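PDB 5V4D: putative translational inhibitor protein, which is of unknown function but belongs to the Rid (YjgF-like) family and may, like its relatives, deaminate reactive enamines and imines. Local coordinates for residues A[58-63]-A[95-100]; A[20-25]-A[29-34]; A[37-42]-A[53-58]. All coordinates share one frame; numbering follows the deposited sequence.

Contact 1: residues A[58-63]-A[95-100]. With CA (calcium ion), chain H.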
loop_
_atom_site.group_PDB
_atom_site.type_symbol
_atom_site.label_atom_id
_atom_site.label_comp_id
_atom_site.label_asym_id
_atom_site.label_seq_id
_atom_site.Cartn_x
_atom_site.Cartn_y
_atom_site.Cartn_z
ATOM N N LYS A 58 -1.409 -19.907 1.642
ATOM C CA LYS A 58 -2.613 -20.737 1.782
ATOM C C LYS A 58 -3.786 -19.928 2.312
ATOM O O LYS A 58 -4.941 -20.152 1.897
ATOM C CB LYS A 58 -2.341 -21.940 2.709
ATOM C CG LYS A 58 -1.459 -23.044 2.085
ATOM C CD LYS A 58 -2.121 -23.709 0.871
ATOM C CE LYS A 58 -3.432 -24.416 1.220
ATOM N NZ LYS A 58 -4.081 -25.144 0.033
ATOM N N ASN A 59 -3.523 -19.001 3.245
ATOM C CA ASN A 59 -4.593 -18.154 3.772
ATOM C C ASN A 59 -5.155 -17.251 2.683
ATOM O O ASN A 59 -6.377 -17.097 2.561
ATOM C CB ASN A 59 -4.070 -17.306 4.952
ATOM C CG ASN A 59 -3.728 -18.148 6.167
ATOM O OD1 ASN A 59 -4.092 -19.313 6.230
ATOM N ND2 ASN A 59 -3.047 -17.550 7.146
ATOM N N ILE A 60 -4.280 -16.668 1.870
ATOM C CA ILE A 60 -4.733 -15.883 0.719
ATOM C C ILE A 60 -5.573 -16.735 -0.219
ATOM O O ILE A 60 -6.636 -16.313 -0.658
ATOM C CB ILE A 60 -3.532 -15.279 -0.033
ATOM C CG1 ILE A 60 -2.880 -14.169 0.807
ATOM C CG2 ILE A 60 -3.955 -14.783 -1.458
ATOM C CD1 ILE A 60 -1.445 -13.760 0.295
ATOM N N ASP A 61 -5.106 -17.938 -0.542
ATOM C CA ASP A 61 -5.866 -18.785 -1.452
ATOM C C ASP A 61 -7.279 -19.025 -0.925
ATOM O O ASP A 61 -8.248 -18.987 -1.690
ATOM C CB ASP A 61 -5.112 -20.101 -1.659
ATOM C CG ASP A 61 -5.553 -20.802 -2.910
ATOM O OD1 ASP A 61 -5.182 -20.300 -3.984
ATOM O OD2 ASP A 61 -6.199 -21.874 -2.811
ATOM N N ALA A 62 -7.418 -19.283 0.384
ATOM C CA ALA A 62 -8.751 -19.512 0.950
ATOM C C ALA A 62 -9.676 -18.315 0.738
ATOM O O ALA A 62 -10.888 -18.490 0.502
ATOM C CB ALA A 62 -8.652 -19.830 2.450
ATOM N N VAL A 63 -9.139 -17.098 0.882
ATOM C CA VAL A 63 -9.933 -15.896 0.693
ATOM C C VAL A 63 -10.362 -15.769 -0.762
ATOM O O VAL A 63 -11.537 -15.527 -1.055
ATOM C CB VAL A 63 -9.125 -14.674 1.155
ATOM C CG1 VAL A 63 -9.854 -13.366 0.742
ATOM C CG2 VAL A 63 -8.926 -14.784 2.645
ATOM N N ALA A 95 6.905 -17.785 -5.758
ATOM C CA ALA A 95 6.945 -18.146 -7.171
ATOM C C ALA A 95 6.220 -19.456 -7.428
ATOM O O ALA A 95 5.531 -19.591 -8.437
ATOM C CB ALA A 95 8.409 -18.258 -7.622
ATOM N N ASP A 96 6.406 -20.443 -6.543
ATOM C CA ASP A 96 5.720 -21.722 -6.670
ATOM C C ASP A 96 4.221 -21.506 -6.728
ATOM O O ASP A 96 3.522 -22.097 -7.566
ATOM C CB ASP A 96 6.053 -22.639 -5.497
ATOM C CG ASP A 96 7.550 -22.954 -5.347
ATOM O OD1 ASP A 96 8.361 -22.664 -6.246
ATOM O OD2 ASP A 96 7.858 -23.523 -4.260
ATOM N N TYR A 97 3.713 -20.675 -5.826
ATOM C CA TYR A 97 2.275 -20.427 -5.746
ATOM C C TYR A 97 1.764 -19.800 -7.030
ATOM O O TYR A 97 0.681 -20.155 -7.530
ATOM C CB TYR A 97 1.996 -19.483 -4.556
ATOM C CG TYR A 97 0.538 -19.146 -4.363
ATOM C CD1 TYR A 97 -0.374 -20.130 -3.948
ATOM C CD2 TYR A 97 0.071 -17.846 -4.592
ATOM C CE1 TYR A 97 -1.729 -19.820 -3.768
ATOM C CE2 TYR A 97 -1.253 -17.520 -4.398
ATOM C CZ TYR A 97 -2.158 -18.516 -3.990
ATOM O OH TYR A 97 -3.493 -18.179 -3.835
ATOM N N PHE A 98 2.539 -18.873 -7.601
ATOM C CA PHE A 98 2.072 -18.149 -8.780
ATOM C C PHE A 98 2.532 -18.761 -10.102
ATOM O O PHE A 98 2.214 -18.213 -11.160
ATOM C CB PHE A 98 2.524 -16.679 -8.702
ATOM C CG PHE A 98 1.682 -15.860 -7.772
ATOM C CD1 PHE A 98 0.373 -15.536 -8.128
ATOM C CD2 PHE A 98 2.171 -15.431 -6.560
ATOM C CE1 PHE A 98 -0.452 -14.780 -7.272
ATOM C CE2 PHE A 98 1.384 -14.697 -5.676
ATOM C CZ PHE A 98 0.063 -14.339 -6.043
ATOM N N LYS A 99 3.223 -19.901 -10.080
ATOM C CA LYS A 99 3.736 -20.479 -11.320
ATOM C C LYS A 99 2.612 -20.687 -12.337
ATOM O O LYS A 99 1.509 -21.130 -11.985
ATOM C CB LYS A 99 4.441 -21.807 -11.032
ATOM C CG LYS A 99 5.055 -22.420 -12.303
ATOM C CD LYS A 99 5.941 -23.625 -12.055
ATOM C CE LYS A 99 6.591 -24.079 -13.380
ATOM N NZ LYS A 99 7.732 -25.021 -13.201
ATOM N N GLY A 100 2.885 -20.314 -13.581
ATOM C CA GLY A 100 1.936 -20.489 -14.668
ATOM C C GLY A 100 0.934 -19.370 -14.819
ATOM O O GLY A 100 0.137 -19.399 -15.765
HETATM CA CA CA H . 10.680 -22.254 -5.962
HETATM O O HOH W 1 10.506 -23.492 -3.924
#
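Y97 and D61 bind two helices together through a single polar bond at the end of the tyrosine ring. With CG anti to the backbone N (chi1 -180°), the Y97 side chain runs straight out from helix 87-98, and its hydroxyl donates to the carboxylate of D61, OH to OD1 at 2.7 Å. D61 turns its CG away from its own N (chi1 -160°), bringing OD1 to the hydroxyl through its anti lone pair, away from the other carboxylate oxygen. D61 meets the ring at its edge, close to the ring plane, yet its carboxylate stands almost perpendicular to it, the planes 87° apart. Helices 49-66 and 87-98 are the two that lie against the mixed sheet in the alpha-beta fold of the Rid family, and here the tyrosine bridges them. L57 and L64 of helix 49-66 also touch Y97, and K71 makes a cation-pi contact with it. I60 CG2 only brushes the hydroxyl, 4.2 Å from Y97 OH, and the same residue packs on I122 and V124 of the sheet. D96 faces another way: its OD1 binds a calcium ion at 2.4 Å, as does D92 O, and a water on that ion donates to D96 OD2.

Contact 2: residues A[20-25]-A[29-34]; sequences SQAICF and LYASGQ
The side chain of L29 fills the hollow between A22 and C24, its CD1 lying, in the conformer described, 3.4 Å from A22 CB and 3.3 Å from C24 SG. A chi1 of 176° swings the leucine's branch away from its own N and across to the neighbouring strand, where the small A22 takes the bump. A31 lies on the same face and meets A22 more loosely, CB to CB at 4.4 Å. The other face is shaped by Y30, whose ring presents its edge to I23 O and reaches along to F25; a water joins Y30 OH to F25 O and extends the contact beyond the ring.

Such complementarity is built on a beta hairpin: strands 22-25 and 28-31 are antiparallel, with I23 and Y30 as a hydrogen-bonded pair flanked by the non-hydrogen-bonded pairs A22-A31 and C24-L29. Y30 N to I23 O is the straighter of the two bonds in the central pair, at 174°. Past the strands S32 continues the grip, its N bonding to Q21 O at 2.9 Å and its OG donating to S20 O at 2.6 Å. A second water binds Q21 O, S32 O and Q34 NE2, tying the segment ends together.

On the L29 side, helix 49-66 lies over the hairpin, V63 packing on A22 and L64 on L29. Elsewhere V75 of the third subunit packs on Y30, F103 of that subunit on I23, and the backbone N of its R106 bonds to S32 OG. Within the sheet the hairpin is flanked by strand 5-7, beside A22 and C24, and by strand 120-127, beside L29 and A31.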
loop_
_atom_site.group_PDB
_atom_site.type_symbol
_atom_site.label_atom_id
_atom_site.label_comp_id
_atom_site.label_asym_id
_atom_site.label_seq_id
_atom_site.Cartn_x
_atom_site.Cartn_y
_atom_site.Cartn_z
ATOM N N SER A 20 -12.497 -6.820 7.820
ATOM C CA SER A 20 -12.997 -7.974 7.098
ATOM C C SER A 20 -11.845 -8.697 6.409
ATOM O O SER A 20 -10.874 -8.057 6.000
ATOM C CB SER A 20 -14.009 -7.541 6.045
ATOM O OG SER A 20 -15.160 -6.937 6.655
ATOM N N GLN A 21 -11.963 -10.022 6.260
ATOM C CA GLN A 21 -10.927 -10.757 5.507
ATOM C C GLN A 21 -10.720 -10.170 4.112
ATOM O O GLN A 21 -9.574 -10.037 3.637
ATOM C CB GLN A 21 -11.283 -12.239 5.414
ATOM C CG GLN A 21 -11.342 -12.952 6.774
ATOM C CD GLN A 21 -11.885 -14.363 6.653
ATOM O OE1 GLN A 21 -12.718 -14.615 5.790
ATOM N NE2 GLN A 21 -11.433 -15.291 7.528
ATOM N N ALA A 22 -11.809 -9.824 3.435
ATOM C CA ALA A 22 -11.675 -9.117 2.172
ATOM C C ALA A 22 -12.986 -8.412 1.885
ATOM O O ALA A 22 -14.025 -8.730 2.481
ATOM C CB ALA A 22 -11.326 -10.060 1.046
ATOM N N ILE A 23 -12.906 -7.410 1.006
ATOM C CA ILE A 23 -14.065 -6.644 0.545
ATOM C C ILE A 23 -14.043 -6.678 -0.974
ATOM O O ILE A 23 -12.990 -6.450 -1.576
ATOM C CB ILE A 23 -14.007 -5.177 1.027
ATOM C CG1 ILE A 23 -14.205 -5.075 2.535
ATOM C CG2 ILE A 23 -15.045 -4.298 0.251
ATOM C CD1 ILE A 23 -15.580 -5.516 3.003
ATOM N N CYS A 24 -15.190 -6.960 -1.595
ATOM C CA CYS A 24 -15.307 -6.849 -3.046
ATOM C C CYS A 24 -16.058 -5.573 -3.381
ATOM O O CYS A 24 -17.086 -5.280 -2.772
ATOM C CB CYS A 24 -16.056 -8.044 -3.643
ATOM S SG CYS A 24 -15.117 -9.583 -3.461
ATOM N N PHE A 25 -15.572 -4.844 -4.382
ATOM C CA PHE A 25 -16.211 -3.585 -4.741
ATOM C C PHE A 25 -15.838 -3.233 -6.170
ATOM O O PHE A 25 -14.645 -3.180 -6.492
ATOM C CB PHE A 25 -15.786 -2.452 -3.809
ATOM C CG PHE A 25 -16.420 -1.150 -4.172
ATOM C CD1 PHE A 25 -15.668 -0.101 -4.707
ATOM C CD2 PHE A 25 -17.787 -0.993 -4.019
ATOM C CE1 PHE A 25 -16.275 1.100 -5.059
ATOM C CE2 PHE A 25 -18.396 0.209 -4.356
ATOM C CZ PHE A 25 -17.617 1.255 -4.878
ATOM N N LEU A 29 -11.353 -7.323 -5.675
ATOM C CA LEU A 29 -11.275 -7.911 -4.347
ATOM C C LEU A 29 -10.097 -7.301 -3.591
ATOM O O LEU A 29 -8.943 -7.434 -4.020
ATOM C CB LEU A 29 -11.089 -9.423 -4.455
ATOM C CG LEU A 29 -10.885 -10.171 -3.150
ATOM C CD1 LEU A 29 -12.069 -9.944 -2.306
ATOM C CD2 LEU A 29 -10.737 -11.663 -3.412
ATOM N N TYR A 30 -10.387 -6.630 -2.482
ATOM C CA TYR A 30 -9.354 -6.027 -1.647
ATOM C C TYR A 30 -9.169 -6.958 -0.460
ATOM O O TYR A 30 -10.049 -7.028 0.395
ATOM C CB TYR A 30 -9.769 -4.641 -1.156
ATOM C CG TYR A 30 -9.990 -3.611 -2.235
ATOM C CD1 TYR A 30 -8.955 -2.726 -2.607
ATOM C CD2 TYR A 30 -11.220 -3.517 -2.893
ATOM C CE1 TYR A 30 -9.152 -1.790 -3.604
ATOM C CE2 TYR A 30 -11.416 -2.563 -3.893
ATOM C CZ TYR A 30 -10.392 -1.719 -4.243
ATOM O OH TYR A 30 -10.632 -0.787 -5.240
ATOM N N ALA A 31 -8.047 -7.695 -0.406
ATOM C CA ALA A 31 -7.812 -8.615 0.701
ATOM C C ALA A 31 -7.073 -7.904 1.826
ATOM O O ALA A 31 -6.178 -7.111 1.561
ATOM C CB ALA A 31 -6.966 -9.810 0.253
ATOM N N SER A 32 -7.452 -8.185 3.077
ATOM C CA SER A 32 -6.603 -7.785 4.191
ATOM C C SER A 32 -5.243 -8.452 4.082
ATOM O O SER A 32 -5.128 -9.579 3.592
ATOM C CB SER A 32 -7.262 -8.185 5.503
ATOM O OG SER A 32 -8.393 -7.383 5.749
ATOM N N GLY A 33 -4.209 -7.767 4.571
ATOM C CA GLY A 33 -2.936 -8.448 4.696
ATOM C C GLY A 33 -3.054 -9.725 5.510
ATOM O O GLY A 33 -3.656 -9.728 6.603
ATOM N N GLN A 34 -2.513 -10.824 4.974
ATOM C CA GLN A 34 -2.527 -12.121 5.631
ATOM C C GLN A 34 -1.223 -12.329 6.367
ATOM O O GLN A 34 -0.142 -12.123 5.791
ATOM C CB GLN A 34 -2.719 -13.268 4.640
ATOM C CG GLN A 34 -4.194 -13.433 4.251
ATOM C CD GLN A 34 -5.030 -13.805 5.459
ATOM O OE1 GLN A 34 -4.566 -14.494 6.389
ATOM N NE2 GLN A 34 -6.243 -13.307 5.491
HETATM O O HOH W 2 -7.202 -11.524 3.561
HETATM O O HOH W 3 -12.913 -1.031 -6.889
#

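Contact 3: residues A[37-42]-A[53-58]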
loop_
_atom_site.group_PDB
_atom_site.type_symbol
_atom_site.label_atom_id
_atom_site.label_comp_id
_atom_site.label_asym_id
_atom_site.label_seq_id
_atom_site.Cartn_x
_atom_site.Cartn_y
_atom_site.Cartn_z
ATOM N N ILE A 37 -0.994 -17.131 10.418
ATOM C CA ILE A 37 -1.841 -17.781 11.409
ATOM C C ILE A 37 -2.412 -19.050 10.796
ATOM O O ILE A 37 -2.903 -19.032 9.657
ATOM C CB ILE A 37 -2.978 -16.850 11.870
ATOM C CG1 ILE A 37 -2.433 -15.655 12.635
ATOM C CG2 ILE A 37 -4.026 -17.655 12.727
ATOM C CD1 ILE A 37 -1.765 -16.046 13.888
ATOM N N ASN A 38 -2.335 -20.155 11.537
ATOM C CA ASN A 38 -3.057 -21.383 11.143
ATOM C C ASN A 38 -4.540 -21.168 11.419
ATOM O O ASN A 38 -4.926 -21.048 12.592
ATOM C CB ASN A 38 -2.487 -22.570 11.939
ATOM C CG ASN A 38 -3.262 -23.878 11.732
ATOM O OD1 ASN A 38 -4.314 -23.889 11.083
ATOM N ND2 ASN A 38 -2.739 -24.982 12.285
ATOM N N PRO A 39 -5.404 -21.117 10.411
ATOM C CA PRO A 39 -6.812 -20.785 10.691
ATOM C C PRO A 39 -7.520 -21.797 11.567
ATOM O O PRO A 39 -8.519 -21.443 12.208
ATOM C CB PRO A 39 -7.435 -20.707 9.292
ATOM C CG PRO A 39 -6.577 -21.587 8.433
ATOM C CD PRO A 39 -5.165 -21.420 8.983
ATOM N N ASP A 40 -7.044 -23.040 11.606
ATOM C CA ASP A 40 -7.711 -24.098 12.343
ATOM C C ASP A 40 -7.457 -23.983 13.843
ATOM O O ASP A 40 -8.298 -24.430 14.634
ATOM C CB ASP A 40 -7.242 -25.460 11.830
ATOM C CG ASP A 40 -7.483 -25.639 10.309
ATOM O OD1 ASP A 40 -8.408 -25.015 9.785
ATOM O OD2 ASP A 40 -6.737 -26.395 9.665
ATOM N N THR A 41 -6.334 -23.378 14.253
ATOM C CA THR A 41 -5.976 -23.238 15.667
ATOM C C THR A 41 -5.943 -21.810 16.162
ATOM O O THR A 41 -6.008 -21.600 17.390
ATOM C CB THR A 41 -4.583 -23.799 15.957
ATOM O OG1 THR A 41 -3.598 -23.022 15.244
ATOM C CG2 THR A 41 -4.523 -25.296 15.591
ATOM N N GLY A 42 -5.771 -20.840 15.265
ATOM C CA GLY A 42 -5.593 -19.444 15.609
ATOM C C GLY A 42 -4.204 -19.063 16.042
ATOM O O GLY A 42 -3.982 -17.883 16.329
ATOM N N THR A 53 5.698 -18.243 5.078
ATOM C CA THR A 53 5.281 -17.857 3.733
ATOM C C THR A 53 4.256 -18.827 3.184
ATOM O O THR A 53 3.258 -18.404 2.592
ATOM C CB THR A 53 6.498 -17.795 2.804
ATOM O OG1 THR A 53 7.437 -16.822 3.287
ATOM C CG2 THR A 53 6.048 -17.356 1.442
ATOM N N ARG A 54 4.466 -20.129 3.408
ATOM C CA ARG A 54 3.500 -21.122 2.951
ATOM C C ARG A 54 2.141 -20.891 3.591
ATOM O O ARG A 54 1.113 -20.916 2.893
ATOM C CB ARG A 54 3.989 -22.533 3.267
ATOM C CG ARG A 54 5.199 -22.935 2.493
ATOM C CD ARG A 54 5.533 -24.396 2.764
ATOM N NE ARG A 54 6.804 -24.712 2.121
ATOM C CZ ARG A 54 6.976 -24.885 0.805
ATOM N NH1 ARG A 54 5.965 -24.793 -0.041
ATOM N NH2 ARG A 54 8.185 -25.134 0.325
ATOM N N GLN A 55 2.128 -20.610 4.904
ATOM C CA GLN A 55 0.856 -20.386 5.599
ATOM C C GLN A 55 0.145 -19.154 5.038
ATOM O O GLN A 55 -1.069 -19.186 4.814
ATOM C CB GLN A 55 1.087 -20.265 7.113
ATOM C CG GLN A 55 -0.223 -20.172 7.838
ATOM C CD GLN A 55 -0.963 -21.492 7.793
ATOM O OE1 GLN A 55 -0.404 -22.515 8.192
ATOM N NE2 GLN A 55 -2.150 -21.506 7.212
ATOM N N VAL A 56 0.898 -18.066 4.784
ATOM C CA VAL A 56 0.287 -16.840 4.298
ATOM C C VAL A 56 -0.348 -17.074 2.941
ATOM O O VAL A 56 -1.466 -16.620 2.673
ATOM C CB VAL A 56 1.343 -15.732 4.241
ATOM C CG1 VAL A 56 0.899 -14.561 3.346
ATOM C CG2 VAL A 56 1.691 -15.285 5.665
ATOM N N LEU A 57 0.360 -17.782 2.060
ATOM C CA LEU A 57 -0.170 -17.998 0.711
ATOM C C LEU A 57 -1.392 -18.900 0.752
ATOM O O LEU A 57 -2.321 -18.719 -0.040
ATOM C CB LEU A 57 0.932 -18.574 -0.194
ATOM C CG LEU A 57 2.046 -17.557 -0.364
ATOM C CD1 LEU A 57 3.210 -18.280 -1.043
ATOM C CD2 LEU A 57 1.597 -16.356 -1.165
ATOM N N LYS A 58 -1.409 -19.907 1.642
ATOM C CA LYS A 58 -2.613 -20.737 1.782
ATOM C C LYS A 58 -3.786 -19.928 2.312
ATOM O O LYS A 58 -4.941 -20.152 1.897
ATOM C CB LYS A 58 -2.341 -21.940 2.709
ATOM C CG LYS A 58 -1.459 -23.044 2.085
ATOM C CD LYS A 58 -2.121 -23.709 0.871
ATOM C CE LYS A 58 -3.432 -24.416 1.220
ATOM N NZ LYS A 58 -4.081 -25.144 0.033
#
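Q55 folds its side chain against the loop, setting CG 3.4 Å from I37 O and NE2 3.5 Å from P39 CD. This is the close part of the contact. At -174°, chi1 sends the chain off the helix toward the loop, and a bend at chi2 (70°) then turns the amide along it. No hydrogen bond crosses between the segments: the glutamine's NE2 bonds instead to N59 OD1, one turn further along the helix, and N59 ND2 bonds to I37 O. The asparagine thus links the amide of Q55 to the loop carbonyl against which Q55 CG packs.

Toward N38 the fit loosens, with N38 CB 4.3 Å from Q55 OE1. Beyond it the loop turns toward solvent and is held by bonds of its own. N38 OD1 accepts from D40 N at 2.9 Å, an Asx turn, while N38 O receives both T41 N and G42 N. D40, T41 and G42 are exposed.

The loop follows strand 28-31 and leads into helix 49-66, so it packs on the helix it precedes. Other faces of that helix meet V90 and I93 of helix 87-98, through T53, and I122 of strand 120-127, through V56.

In the fold
Contacts 1 and 3 both use helix 49-66, against which the hairpin of contact 2 packs, a worked case of one helix packing against three different parts of the fold. Along the chain contact 2 closes first, then contact 3, then contact 1. Contacts 1 and 3 share K58, and their centres lie about 12 Å apart; that of contact 2 is about 15 Å from the centre of contact 1 and 16 Å from that of contact 3. N59 and V63 of contact 1 pack on Q34 and A22 of contact 2, and Q34 O meets V56 of contact 3. Contact 2 lies extensively against the third subunit, and contact 1 reaches the second only through A95.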